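Local atomic coordinates of cytochrome P450 (Novosphingobium aromaticivorans, PDB entry 3OFT), a protein that belongs to the cytochrome P450 family and holds a protoporphyrin IX with its iron inside a largely helical fold. Residues Leu182-Ile194 against Val221-Phe233. Sequence-based numbering, arbitrary orientation.
Sequences LKQAADDYLWPFI and VDEARRMCRNLLF. With HEM (protoporphyrin IX containing Fe), chain D.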
loop_
_atom_site.group_PDB
_atom_site.type_symbol
_atom_site.label_atom_id
_atom_site.label_comp_id
_atom_site.label_asym_id
_atom_site.label_seq_id
_atom_site.Cartn_x
_atom_site.Cartn_y
_atom_site.Cartn_z
ATOM N N LEU A 182 -13.800 -12.647 -6.307
ATOM C CA LEU A 182 -13.013 -12.059 -5.219
ATOM C C LEU A 182 -13.807 -10.951 -4.512
ATOM O O LEU A 182 -13.840 -10.891 -3.281
ATOM C CB LEU A 182 -11.699 -11.513 -5.758
ATOM C CG LEU A 182 -10.788 -10.746 -4.796
ATOM C CD1 LEU A 182 -10.393 -11.578 -3.560
ATOM C CD2 LEU A 182 -9.531 -10.270 -5.540
ATOM N N LYS A 183 -14.445 -10.085 -5.291
ATOM C CA LYS A 183 -15.356 -9.069 -4.746
ATOM C C LYS A 183 -16.457 -9.724 -3.920
ATOM O O LYS A 183 -16.757 -9.291 -2.810
ATOM C CB LYS A 183 -15.976 -8.231 -5.870
ATOM C CG LYS A 183 -16.980 -7.165 -5.356
ATOM C CD LYS A 183 -17.970 -6.711 -6.392
ATOM C CE LYS A 183 -19.369 -6.689 -5.858
ATOM N NZ LYS A 183 -20.177 -7.798 -6.489
ATOM N N GLN A 184 -17.066 -10.779 -4.456
ATOM C CA GLN A 184 -18.157 -11.432 -3.737
ATOM C C GLN A 184 -17.638 -12.098 -2.422
ATOM O O GLN A 184 -18.313 -12.021 -1.381
ATOM C CB GLN A 184 -18.865 -12.439 -4.648
ATOM C CG GLN A 184 -20.047 -13.197 -3.979
ATOM C CD GLN A 184 -21.289 -12.316 -3.779
ATOM O OE1 GLN A 184 -21.893 -12.310 -2.705
ATOM N NE2 GLN A 184 -21.651 -11.549 -4.805
ATOM N N ALA A 185 -16.467 -12.741 -2.499
ATOM C CA ALA A 185 -15.810 -13.378 -1.342
ATOM C C ALA A 185 -15.517 -12.327 -0.277
ATOM O O ALA A 185 -15.769 -12.570 0.882
ATOM C CB ALA A 185 -14.491 -14.096 -1.738
ATOM N N ALA A 186 -14.966 -11.172 -0.674
ATOM C CA ALA A 186 -14.721 -10.106 0.306
ATOM C C ALA A 186 -16.000 -9.637 0.969
ATOM O O ALA A 186 -16.062 -9.535 2.194
ATOM C CB ALA A 186 -14.016 -8.944 -0.327
ATOM N N ASP A 187 -17.011 -9.335 0.159
ATOM C CA ASP A 187 -18.307 -8.891 0.680
ATOM C C ASP A 187 -18.892 -9.889 1.668
ATOM O O ASP A 187 -19.431 -9.484 2.695
ATOM C CB ASP A 187 -19.299 -8.664 -0.465
ATOM C CG ASP A 187 -19.038 -7.357 -1.215
ATOM O OD1 ASP A 187 -19.755 -7.076 -2.220
ATOM O OD2 ASP A 187 -18.105 -6.614 -0.806
ATOM N N ASP A 188 -18.829 -11.171 1.333
ATOM C CA ASP A 188 -19.425 -12.203 2.187
ATOM C C ASP A 188 -18.678 -12.327 3.508
ATOM O O ASP A 188 -19.292 -12.488 4.537
ATOM C CB ASP A 188 -19.527 -13.567 1.491
ATOM C CG ASP A 188 -20.599 -13.572 0.386
ATOM O OD1 ASP A 188 -21.527 -12.728 0.478
ATOM O OD2 ASP A 188 -20.499 -14.391 -0.554
ATOM N N TYR A 189 -17.360 -12.246 3.462
ATOM C CA TYR A 189 -16.541 -12.170 4.676
ATOM C C TYR A 189 -16.850 -10.964 5.583
ATOM O O TYR A 189 -16.932 -11.095 6.818
ATOM C CB TYR A 189 -15.101 -12.057 4.237
ATOM C CG TYR A 189 -14.091 -12.044 5.337
ATOM C CD1 TYR A 189 -13.299 -10.914 5.564
ATOM C CD2 TYR A 189 -13.893 -13.166 6.133
ATOM C CE1 TYR A 189 -12.321 -10.914 6.544
ATOM C CE2 TYR A 189 -12.909 -13.176 7.127
ATOM C CZ TYR A 189 -12.128 -12.038 7.319
ATOM O OH TYR A 189 -11.160 -12.036 8.288
ATOM N N LEU A 190 -16.990 -9.794 4.963
ATOM C CA LEU A 190 -17.241 -8.549 5.667
ATOM C C LEU A 190 -18.690 -8.414 6.129
ATOM O O LEU A 190 -18.956 -7.736 7.127
ATOM C CB LEU A 190 -16.881 -7.334 4.770
ATOM C CG LEU A 190 -15.358 -7.214 4.483
ATOM C CD1 LEU A 190 -15.105 -6.109 3.468
ATOM C CD2 LEU A 190 -14.497 -7.004 5.781
ATOM N N TRP A 191 -19.630 -8.984 5.374
ATOM C CA TRP A 191 -21.039 -8.715 5.692
ATOM C C TRP A 191 -21.451 -8.948 7.163
ATOM O O TRP A 191 -22.145 -8.116 7.737
ATOM C CB TRP A 191 -22.055 -9.367 4.715
ATOM C CG TRP A 191 -23.458 -8.949 5.155
ATOM C CD1 TRP A 191 -24.419 -9.749 5.738
ATOM C CD2 TRP A 191 -23.987 -7.617 5.163
ATOM N NE1 TRP A 191 -25.520 -8.985 6.074
ATOM C CE2 TRP A 191 -25.280 -7.681 5.723
ATOM C CE3 TRP A 191 -23.499 -6.372 4.723
ATOM C CZ2 TRP A 191 -26.079 -6.563 5.859
ATOM C CZ3 TRP A 191 -24.292 -5.270 4.851
ATOM C CH2 TRP A 191 -25.575 -5.363 5.426
ATOM N N PRO A 192 -21.024 -10.069 7.786
ATOM C CA PRO A 192 -21.510 -10.206 9.176
ATOM C C PRO A 192 -21.053 -9.059 10.100
ATOM O O PRO A 192 -21.808 -8.631 10.991
ATOM C CB PRO A 192 -20.954 -11.558 9.626
ATOM C CG PRO A 192 -20.667 -12.318 8.365
ATOM C CD PRO A 192 -20.321 -11.281 7.306
ATOM N N PHE A 193 -19.831 -8.556 9.891
ATOM C CA PHE A 193 -19.325 -7.436 10.690
ATOM C C PHE A 193 -20.115 -6.144 10.488
ATOM O O PHE A 193 -20.408 -5.434 11.456
ATOM C CB PHE A 193 -17.845 -7.101 10.364
ATOM C CG PHE A 193 -16.934 -8.300 10.235
ATOM C CD1 PHE A 193 -16.989 -9.367 11.146
ATOM C CD2 PHE A 193 -15.983 -8.344 9.199
ATOM C CE1 PHE A 193 -16.119 -10.465 11.007
ATOM C CE2 PHE A 193 -15.074 -9.423 9.084
ATOM C CZ PHE A 193 -15.165 -10.496 9.980
ATOM N N ILE A 194 -20.356 -5.804 9.217
ATOM C CA ILE A 194 -21.088 -4.594 8.814
ATOM C C ILE A 194 -22.508 -4.645 9.366
ATOM O O ILE A 194 -22.986 -3.670 9.944
ATOM C CB ILE A 194 -21.135 -4.466 7.242
ATOM C CG1 ILE A 194 -19.709 -4.390 6.682
ATOM C CG2 ILE A 194 -21.990 -3.253 6.796
ATOM C CD1 ILE A 194 -19.580 -4.529 5.132
ATOM N N VAL A 221 -26.642 0.721 2.362
ATOM C CA VAL A 221 -25.998 -0.550 2.586
ATOM C C VAL A 221 -24.950 -0.803 1.491
ATOM O O VAL A 221 -23.872 -1.329 1.770
ATOM C CB VAL A 221 -27.007 -1.709 2.572
ATOM C CG1 VAL A 221 -26.239 -3.011 2.767
ATOM C CG2 VAL A 221 -27.999 -1.540 3.742
ATOM N N ASP A 222 -25.269 -0.470 0.246
ATOM C CA ASP A 222 -24.262 -0.733 -0.804
ATOM C C ASP A 222 -22.991 0.132 -0.646
ATOM O O ASP A 222 -21.901 -0.339 -0.954
ATOM C CB ASP A 222 -24.816 -0.595 -2.216
ATOM C CG ASP A 222 -23.848 -1.199 -3.265
ATOM O OD1 ASP A 222 -23.512 -2.414 -3.167
ATOM O OD2 ASP A 222 -23.445 -0.463 -4.178
ATOM N N GLU A 223 -23.150 1.385 -0.206
ATOM C CA GLU A 223 -21.993 2.264 0.013
ATOM C C GLU A 223 -21.146 1.690 1.137
ATOM O O GLU A 223 -19.938 1.677 1.019
ATOM C CB GLU A 223 -22.403 3.686 0.337
ATOM C CG GLU A 223 -23.045 4.446 -0.835
ATOM C CD GLU A 223 -23.935 5.611 -0.382
ATOM O OE1 GLU A 223 -24.135 5.810 0.841
ATOM O OE2 GLU A 223 -24.483 6.271 -1.273
ATOM N N ALA A 224 -21.793 1.171 2.194
ATOM C CA ALA A 224 -21.081 0.496 3.280
ATOM C C ALA A 224 -20.300 -0.684 2.724
ATOM O O ALA A 224 -19.160 -0.867 3.092
ATOM C CB ALA A 224 -22.089 0.011 4.406
ATOM N N ARG A 225 -20.920 -1.508 1.863
ATOM C CA ARG A 225 -20.179 -2.649 1.281
ATOM C C ARG A 225 -18.890 -2.192 0.573
ATOM O O ARG A 225 -17.851 -2.793 0.772
ATOM C CB ARG A 225 -20.994 -3.432 0.228
ATOM C CG ARG A 225 -22.302 -4.101 0.726
ATOM C CD ARG A 225 -22.851 -4.988 -0.380
ATOM N NE ARG A 225 -24.176 -5.517 -0.041
ATOM C CZ ARG A 225 -25.323 -5.006 -0.462
ATOM N NH1 ARG A 225 -25.339 -3.956 -1.298
ATOM N NH2 ARG A 225 -26.469 -5.559 -0.042
ATOM N N ARG A 226 -19.019 -1.174 -0.278
ATOM C CA ARG A 226 -17.907 -0.605 -1.101
ATOM C C ARG A 226 -16.836 0.014 -0.244
ATOM O O ARG A 226 -15.635 -0.115 -0.545
ATOM C CB ARG A 226 -18.459 0.495 -2.049
ATOM C CG ARG A 226 -19.370 -0.175 -3.125
ATOM C CD ARG A 226 -20.271 0.826 -3.820
ATOM N NE ARG A 226 -19.496 1.807 -4.574
ATOM C CZ ARG A 226 -19.966 2.962 -5.019
ATOM N NH1 ARG A 226 -21.226 3.302 -4.776
ATOM N NH2 ARG A 226 -19.147 3.797 -5.678
ATOM N N MET A 227 -17.248 0.742 0.792
ATOM C CA MET A 227 -16.253 1.392 1.671
ATOM C C MET A 227 -15.466 0.368 2.507
ATOM O O MET A 227 -14.220 0.447 2.636
ATOM C CB MET A 227 -16.941 2.422 2.577
ATOM C CG MET A 227 -16.017 3.270 3.428
ATOM S SD MET A 227 -15.628 2.425 4.965
ATOM C CE MET A 227 -17.259 2.285 5.713
ATOM N N CYS A 228 -16.202 -0.582 3.074
ATOM C CA CYS A 228 -15.605 -1.634 3.884
ATOM C C CYS A 228 -14.663 -2.510 3.097
ATOM O O CYS A 228 -13.606 -2.873 3.641
ATOM C CB CYS A 228 -16.696 -2.481 4.543
ATOM S SG CYS A 228 -17.503 -1.543 5.901
ATOM N N ARG A 229 -15.023 -2.839 1.837
ATOM C CA ARG A 229 -14.127 -3.541 0.901
ATOM C C ARG A 229 -12.822 -2.754 0.669
ATOM O O ARG A 229 -11.724 -3.363 0.597
ATOM C CB ARG A 229 -14.874 -3.723 -0.457
ATOM C CG ARG A 229 -14.267 -4.524 -1.579
ATOM C CD ARG A 229 -15.145 -4.326 -2.871
ATOM N NE ARG A 229 -16.519 -4.643 -2.552
ATOM C CZ ARG A 229 -17.633 -4.132 -3.094
ATOM N NH1 ARG A 229 -17.664 -3.221 -4.061
ATOM N NH2 ARG A 229 -18.764 -4.570 -2.622
ATOM N N ASN A 230 -12.941 -1.433 0.461
ATOM C CA ASN A 230 -11.755 -0.574 0.374
ATOM C C ASN A 230 -10.851 -0.580 1.625
ATOM O O ASN A 230 -9.621 -0.627 1.488
ATOM C CB ASN A 230 -12.159 0.840 -0.011
ATOM C CG ASN A 230 -11.021 1.672 -0.586
ATOM O OD1 ASN A 230 -9.834 1.304 -0.592
ATOM N ND2 ASN A 230 -11.378 2.814 -1.043
ATOM N N LEU A 231 -11.443 -0.508 2.812
ATOM C CA LEU A 231 -10.665 -0.553 4.058
ATOM C C LEU A 231 -9.930 -1.874 4.217
ATOM O O LEU A 231 -8.727 -1.886 4.560
ATOM C CB LEU A 231 -11.540 -0.259 5.269
ATOM C CG LEU A 231 -11.954 1.204 5.409
ATOM C CD1 LEU A 231 -12.781 1.220 6.686
ATOM C CD2 LEU A 231 -10.753 2.156 5.541
ATOM N N LEU A 232 -10.604 -2.975 3.889
ATOM C CA LEU A 232 -9.976 -4.283 3.985
ATOM C C LEU A 232 -8.829 -4.385 2.997
ATOM O O LEU A 232 -7.695 -4.667 3.401
ATOM C CB LEU A 232 -10.967 -5.415 3.659
ATOM C CG LEU A 232 -10.401 -6.839 3.728
ATOM C CD1 LEU A 232 -9.976 -7.219 5.161
ATOM C CD2 LEU A 232 -11.394 -7.870 3.200
ATOM N N PHE A 233 -9.115 -4.192 1.710
ATOM C CA PHE A 233 -8.076 -4.362 0.696
ATOM C C PHE A 233 -6.964 -3.317 0.792
ATOM O O PHE A 233 -5.795 -3.655 0.583
ATOM C CB PHE A 233 -8.638 -4.418 -0.707
ATOM C CG PHE A 233 -9.284 -5.753 -1.055
ATOM C CD1 PHE A 233 -8.524 -6.921 -1.136
ATOM C CD2 PHE A 233 -10.650 -5.820 -1.333
ATOM C CE1 PHE A 233 -9.103 -8.156 -1.462
ATOM C CE2 PHE A 233 -11.263 -7.060 -1.685
ATOM C CZ PHE A 233 -10.492 -8.233 -1.745
HETATM C CHA HEM D . -5.145 5.448 -0.500
HETATM C CHB HEM D . -0.666 3.623 0.061
HETATM C CHC HEM D . -2.040 1.607 4.226
HETATM C CHD HEM D . -6.633 2.515 3.138
HETATM C C1A HEM D . -3.798 5.177 -0.653
HETATM C C2A HEM D . -2.966 5.731 -1.695
HETATM C C3A HEM D . -1.733 5.253 -1.566
HETATM C C4A HEM D . -1.739 4.324 -0.434
HETATM C CMA HEM D . -0.559 5.578 -2.523
HETATM C CAA HEM D . -3.423 6.768 -2.762
HETATM C CBA HEM D . -4.101 6.010 -3.882
HETATM C CGA HEM D . -4.494 6.919 -5.037
HETATM O O1A HEM D . -5.190 6.420 -5.976
HETATM O O2A HEM D . -4.146 8.141 -5.085
HETATM C C1B HEM D . -0.626 2.918 1.256
HETATM C C2B HEM D . 0.544 2.326 1.852
HETATM C C3B HEM D . 0.141 1.773 3.012
HETATM C C4B HEM D . -1.283 2.007 3.159
HETATM C CMB HEM D . 1.950 2.370 1.225
HETATM C CAB HEM D . 0.900 0.975 4.077
HETATM C CBB HEM D . 2.200 0.646 3.967
HETATM C C1C HEM D . -3.397 1.648 4.352
HETATM C C2C HEM D . -4.190 1.186 5.483
HETATM C C3C HEM D . -5.487 1.424 5.138
HETATM C C4C HEM D . -5.521 2.114 3.870
HETATM C CMC HEM D . -3.610 0.510 6.767
HETATM C CAC HEM D . -6.799 1.184 5.923
HETATM C CBC HEM D . -6.946 0.183 6.785
HETATM C C1D HEM D . -6.657 3.396 2.107
HETATM C C2D HEM D . -7.877 3.956 1.544
HETATM C C3D HEM D . -7.400 4.894 0.451
HETATM C C4D HEM D . -5.968 4.796 0.405
HETATM C CMD HEM D . -9.352 3.699 2.016
HETATM C CAD HEM D . -8.348 5.751 -0.437
HETATM C CBD HEM D . -8.262 7.184 0.118
HETATM C CGD HEM D . -9.042 8.059 -0.870
HETATM O O1D HEM D . -9.314 7.655 -2.019
HETATM O O2D HEM D . -9.360 9.208 -0.548
HETATM N NA HEM D . -3.005 4.329 0.122
HETATM N NB HEM D . -1.693 2.737 2.112
HETATM N NC HEM D . -4.235 2.244 3.423
HETATM N ND HEM D . -5.566 3.891 1.401
HETATM FE FE HEM D . -3.615 3.362 1.806
HETATM O O HOH W 1 -18.136 -5.558 1.491
HETATM O O HOH W 2 -4.068 1.407 0.507
#
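Arg229 and Asp187 form a salt bridge where helix 179-199, the G helix in P450 terms, passes over the start of the long central helix 221-252, with the segment axes 9.9 Å apart and turned 102° from each other. The arginine is a worked example of a long side chain steered between two helices. From its CB, CG stands anti to the backbone N and lies in plane at the edge of the Phe233 ring. Arg229 CD comes 4.2 Å from Lys183 CG, and a bend at chi3 (-53°) brings the guanidinium round to Asp187, the two charged planes 41° apart. Arg229 NE hydrogen-bonds to Asp187 OD2 at 3.1 Å. The guanidinium plane has Lys183 CG over the centre of one face and Arg226 CA over the other, toward the rim. At the tip, Arg229 NH2 gives a straighter bond to Asp187 OD2, on its syn lone pair (2.8 Å), and a weak one to OD1; NH1 turns to Met82 O outside the contact. A water also donates to OD2 and to Arg225 O, linking the carboxylate to the facing backbone.

Packing continues on both sides of this pair. Ala186 CB touches Phe233 CE2 at 3.6 Å, and Leu182 CD1 comes to the edge of the same ring. Further along, Leu190 CD1 rests against the Cys228 carbonyl, its apolar contacts being Cys228 CB and Leu232 CD2 (each 4.1 Å). Ile194 CD1 packs on Cys228 CB at 3.6 Å, and Trp191 CH2 meets Val221 CG1. Asn230 and Leu231, on the same helix but not in this contact, belong to the haem pocket.

With three donors converging on OD2, Asp187 is probably ionised; the grip of NE and NH2 on one oxygen, with both faces covered and NH1 bonded to Met82 O, probably restricts the guanidinium's rotation.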